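Local coordinates for RagA protein (Porphyromonas gingivalis, PDB 6SLN), which probably takes up nutrients such as oligopeptides across the outer membrane as a TonB-dependent receptor, at residues E244-D247 against F248-A252; I450-I453 against K454-L458. One frame throughout, in Å; residues are numbered along the deposited sequence.

Contact 1: E244-D247 against F248-A252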
loop_
_atom_site.group_PDB
_atom_site.type_symbol
_atom_site.label_atom_id
_atom_site.label_comp_id
_atom_site.label_asym_id
_atom_site.label_seq_id
_atom_site.Cartn_x
_atom_site.Cartn_y
_atom_site.Cartn_z
ATOM N N GLU A 244 21.419 41.991 -23.767
ATOM C CA GLU A 244 21.406 41.524 -25.147
ATOM C C GLU A 244 20.099 40.820 -25.484
ATOM O O GLU A 244 19.487 41.103 -26.522
ATOM C CB GLU A 244 22.597 40.609 -25.389
ATOM C CG GLU A 244 23.888 41.339 -25.401
ATOM C CD GLU A 244 25.063 40.419 -25.530
ATOM O OE1 GLU A 244 24.981 39.263 -25.043
ATOM O OE2 GLU A 244 26.073 40.866 -26.107
ATOM N N LEU A 245 19.661 39.894 -24.620
ATOM C CA LEU A 245 18.395 39.207 -24.857
ATOM C C LEU A 245 17.244 40.198 -24.946
ATOM O O LEU A 245 16.432 40.132 -25.876
ATOM C CB LEU A 245 18.117 38.181 -23.758
ATOM C CG LEU A 245 16.722 37.561 -23.891
ATOM C CD1 LEU A 245 16.593 36.903 -25.264
ATOM C CD2 LEU A 245 16.457 36.579 -22.783
ATOM N N LEU A 246 17.161 41.136 -23.990
ATOM C CA LEU A 246 16.060 42.095 -24.006
ATOM C C LEU A 246 16.077 42.944 -25.272
ATOM O O LEU A 246 15.034 43.173 -25.891
ATOM C CB LEU A 246 16.101 42.979 -22.764
ATOM C CG LEU A 246 15.100 44.143 -22.740
ATOM C CD1 LEU A 246 13.690 43.629 -22.933
ATOM C CD2 LEU A 246 15.198 44.912 -21.425
ATOM N N ASP A 247 17.249 43.408 -25.687
ATOM C CA ASP A 247 17.302 44.162 -26.934
ATOM C C ASP A 247 16.879 43.293 -28.102
ATOM O O ASP A 247 16.136 43.740 -28.985
ATOM C CB ASP A 247 18.706 44.711 -27.170
ATOM C CG ASP A 247 18.717 45.840 -28.167
ATOM O OD1 ASP A 247 17.890 46.773 -28.015
ATOM O OD2 ASP A 247 19.549 45.785 -29.102
ATOM N N PHE A 248 17.338 42.043 -28.110
ATOM C CA PHE A 248 17.010 41.107 -29.182
ATOM C C PHE A 248 15.500 40.927 -29.309
ATOM O O PHE A 248 14.928 41.129 -30.382
ATOM C CB PHE A 248 17.727 39.787 -28.900
ATOM C CG PHE A 248 17.397 38.679 -29.842
ATOM C CD1 PHE A 248 17.720 38.765 -31.185
ATOM C CD2 PHE A 248 16.805 37.523 -29.373
ATOM C CE1 PHE A 248 17.434 37.728 -32.044
ATOM C CE2 PHE A 248 16.518 36.478 -30.231
ATOM C CZ PHE A 248 16.831 36.583 -31.564
ATOM N N GLN A 249 14.828 40.615 -28.203
ATOM C CA GLN A 249 13.388 40.393 -28.245
ATOM C C GLN A 249 12.636 41.640 -28.684
ATOM O O GLN A 249 11.650 41.548 -29.418
ATOM C CB GLN A 249 12.892 39.938 -26.875
ATOM C CG GLN A 249 13.531 38.656 -26.358
ATOM C CD GLN A 249 13.210 38.423 -24.899
ATOM O OE1 GLN A 249 13.439 39.302 -24.053
ATOM N NE2 GLN A 249 12.640 37.255 -24.591
ATOM N N VAL A 250 13.070 42.818 -28.236
ATOM C CA VAL A 250 12.340 44.027 -28.602
ATOM C C VAL A 250 12.504 44.308 -30.079
ATOM O O VAL A 250 11.558 44.732 -30.751
ATOM C CB VAL A 250 12.789 45.228 -27.751
ATOM C CG1 VAL A 250 11.973 46.457 -28.120
ATOM C CG2 VAL A 250 12.601 44.928 -26.292
ATOM N N LYS A 251 13.703 44.076 -30.611
ATOM C CA LYS A 251 13.928 44.302 -32.035
ATOM C C LYS A 251 13.252 43.236 -32.888
ATOM O O LYS A 251 12.828 43.518 -34.010
ATOM C CB LYS A 251 15.425 44.346 -32.333
ATOM C CG LYS A 251 16.056 45.666 -32.060
ATOM C CD LYS A 251 17.561 45.588 -32.195
ATOM C CE LYS A 251 18.211 46.892 -31.773
ATOM N NZ LYS A 251 19.688 46.804 -31.923
ATOM N N ALA A 252 13.122 42.020 -32.363
ATOM C CA ALA A 252 12.448 40.941 -33.067
ATOM C C ALA A 252 10.929 41.088 -33.076
ATOM O O ALA A 252 10.272 40.368 -33.828
ATOM C CB ALA A 252 12.848 39.598 -32.446
#
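Leu245 and Gln249 meet on one side of helix 242-252, one turn apart, and their side chains cross obliquely. The methyl carbon CD1 of Leu245 lies 3.7 Å from CG of Gln249, against the flank of the glutamine chain. That chain is extended beyond CG, which carries its amide on to partners elsewhere: OE1 is hydrogen-bonded to Tyr400 OH and NE2 to the carbonyl of Met886. The same Leu245 CD1 also approaches the ring of Phe248, at the edge and near the ring plane, 4.2 Å from Phe248 CD2. The backbone beneath is regular alpha-helix, with each i to i+4 bond formed from Glu244 to Lys251; the bond from Gln249 N to Leu245 O is 2.9 Å long and nearly straight, 169° at the hydrogen. On another side, Leu246 and Val250 run side by side in the same direction, with Leu246 CD1 3.8 Å from Val250 CG2, while Leu246 also packs on Val261 and Val264 of helix 261-276. That helix covers the Leu246 side, and Met240, Met886 and Leu910 from loops touch Phe248. The polar side is held by a salt bridge between Asp247 and Lys251. With Asp247 CG anti to the backbone N (chi1 -161°), the carboxylate swings toward the following turn, where the extended lysine meets it. Lys251 NZ approaches Asp247 OD2 from the syn side, at 3.0 Å and 19° out of the carboxylate plane.

Contact 2: I450-I453 against K454-L458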
loop_
_atom_site.group_PDB
_atom_site.type_symbol
_atom_site.label_atom_id
_atom_site.label_comp_id
_atom_site.label_asym_id
_atom_site.label_seq_id
_atom_site.Cartn_x
_atom_site.Cartn_y
_atom_site.Cartn_z
ATOM N N ILE A 450 30.653 -31.471 -2.884
ATOM C CA ILE A 450 30.873 -32.872 -2.557
ATOM C C ILE A 450 31.858 -33.446 -3.570
ATOM O O ILE A 450 31.560 -33.506 -4.773
ATOM C CB ILE A 450 29.558 -33.666 -2.565
ATOM C CG1 ILE A 450 28.528 -33.026 -1.630
ATOM C CG2 ILE A 450 29.822 -35.091 -2.165
ATOM C CD1 ILE A 450 27.411 -33.975 -1.198
ATOM N N THR A 451 33.035 -33.857 -3.090
ATOM C CA THR A 451 33.969 -34.638 -3.897
ATOM C C THR A 451 33.937 -36.082 -3.404
ATOM O O THR A 451 34.572 -36.408 -2.387
ATOM C CB THR A 451 35.390 -34.066 -3.825
ATOM O OG1 THR A 451 35.673 -33.614 -2.493
ATOM C CG2 THR A 451 35.537 -32.890 -4.788
ATOM N N PRO A 452 33.192 -36.980 -4.071
ATOM C CA PRO A 452 33.016 -38.345 -3.547
ATOM C C PRO A 452 34.020 -39.366 -4.066
ATOM O O PRO A 452 34.296 -40.356 -3.378
ATOM C CB PRO A 452 31.595 -38.699 -3.999
ATOM C CG PRO A 452 31.417 -37.953 -5.267
ATOM C CD PRO A 452 32.250 -36.684 -5.165
ATOM N N ILE A 453 34.533 -39.167 -5.286
ATOM C CA ILE A 453 35.616 -39.969 -5.851
ATOM C C ILE A 453 36.593 -39.013 -6.525
ATOM O O ILE A 453 36.272 -37.851 -6.786
ATOM C CB ILE A 453 35.119 -41.030 -6.862
ATOM C CG1 ILE A 453 34.682 -40.351 -8.162
ATOM C CG2 ILE A 453 33.984 -41.878 -6.268
ATOM C CD1 ILE A 453 33.770 -41.195 -9.025
ATOM N N LYS A 454 37.801 -39.503 -6.807
ATOM C CA LYS A 454 38.825 -38.631 -7.376
ATOM C C LYS A 454 38.353 -38.080 -8.710
ATOM O O LYS A 454 37.805 -38.813 -9.537
ATOM C CB LYS A 454 40.144 -39.378 -7.564
ATOM C CG LYS A 454 41.310 -38.460 -7.945
ATOM C CD LYS A 454 41.717 -38.597 -9.420
ATOM C CE LYS A 454 43.002 -37.812 -9.732
ATOM N NZ LYS A 454 42.813 -36.875 -10.883
ATOM N N GLY A 455 38.557 -36.785 -8.910
ATOM C CA GLY A 455 38.110 -36.073 -10.100
ATOM C C GLY A 455 36.686 -35.550 -10.043
ATOM O O GLY A 455 36.406 -34.450 -10.525
ATOM N N LEU A 456 35.780 -36.324 -9.444
ATOM C CA LEU A 456 34.366 -35.972 -9.397
ATOM C C LEU A 456 34.097 -34.862 -8.380
ATOM O O LEU A 456 34.405 -35.011 -7.193
ATOM C CB LEU A 456 33.531 -37.200 -9.056
ATOM C CG LEU A 456 32.046 -36.862 -9.071
ATOM C CD1 LEU A 456 31.704 -36.143 -10.367
ATOM C CD2 LEU A 456 31.201 -38.108 -8.908
ATOM N N THR A 457 33.489 -33.769 -8.837
ATOM C CA THR A 457 33.049 -32.691 -7.960
ATOM C C THR A 457 31.599 -32.361 -8.289
ATOM O O THR A 457 31.266 -32.114 -9.454
ATOM C CB THR A 457 33.940 -31.459 -8.118
ATOM O OG1 THR A 457 35.293 -31.829 -7.845
ATOM C CG2 THR A 457 33.523 -30.365 -7.144
ATOM N N LEU A 458 30.737 -32.382 -7.269
ATOM C CA LEU A 458 29.318 -32.057 -7.401
ATOM C C LEU A 458 29.058 -30.791 -6.597
ATOM O O LEU A 458 29.119 -30.820 -5.365
ATOM C CB LEU A 458 28.439 -33.197 -6.888
ATOM C CG LEU A 458 28.933 -34.611 -7.172
ATOM C CD1 LEU A 458 28.037 -35.619 -6.511
ATOM C CD2 LEU A 458 28.959 -34.846 -8.659
#
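Leu458 N donates to Ile450 O over 2.9 Å, with 166° at the hydrogen, and Ile450 N returns a bond of 3.0 Å to Leu458 O. This reciprocal couple defines an antiparallel hydrogen-bonded pair and closes the beta-hairpin that joins strands 435-450 and 456-475 of the TonB-dependent receptor barrel. The side chains of Ile450 and Leu458 leave from the same face, with Ile450 CB 4.5 Å from Leu458 CB. Beyond this pair the chain reverses through a type II turn from Ile453 to Leu456. Gly455 takes its third position with a positive phi of 86°, and the turn bond from Leu456 N to Ile453 O is weak. Pro452 and Ile453 both pack on Leu456. With CG anti to the backbone N (chi1 -177°), Leu456 brings CD2 to 3.7 Å from Pro452 CG, ring and leucine chain crossing at about a right angle, while Ile453 CG1 comes in obliquely against Leu456 CB at 3.5 Å. Thr451 and Thr457 lie side by side, pointing the same way, and meet through Thr451 CG2 and Thr457 OG1; Thr451 also bonds through its backbone to Trp362. The short loop is consistent with the periplasmic rim of such barrels. The side chain of Leu458 comes within about 4 Å of a bound phosphatidylethanolamine, consistent with a lipid-facing position. Between the turn and the Ile450-Leu458 pair, Thr451 CA makes a CA-H...O contact with Leu456 O at 3.3 Å.

How the contacts relate
The two contacts lie on opposite sides of the centre of the chain, their centres about 83 Å apart and their nearest atoms about 70 Å, without touching. Contact 1 belongs to a helix in the long connection between barrel strands 218-230 and 309-322; half of its touching residues are buried, and it combines apolar pairs with one salt bridge. Contact 2 is a surface contact in which none is buried, a hairpin loop between adjacent barrel strands. The helix is stabilised by successive backbone bonds within one element, whereas the hairpin joins two elements, through one reciprocal backbone couple, a weak turn bond and apolar contacts, with no salt bridge across it.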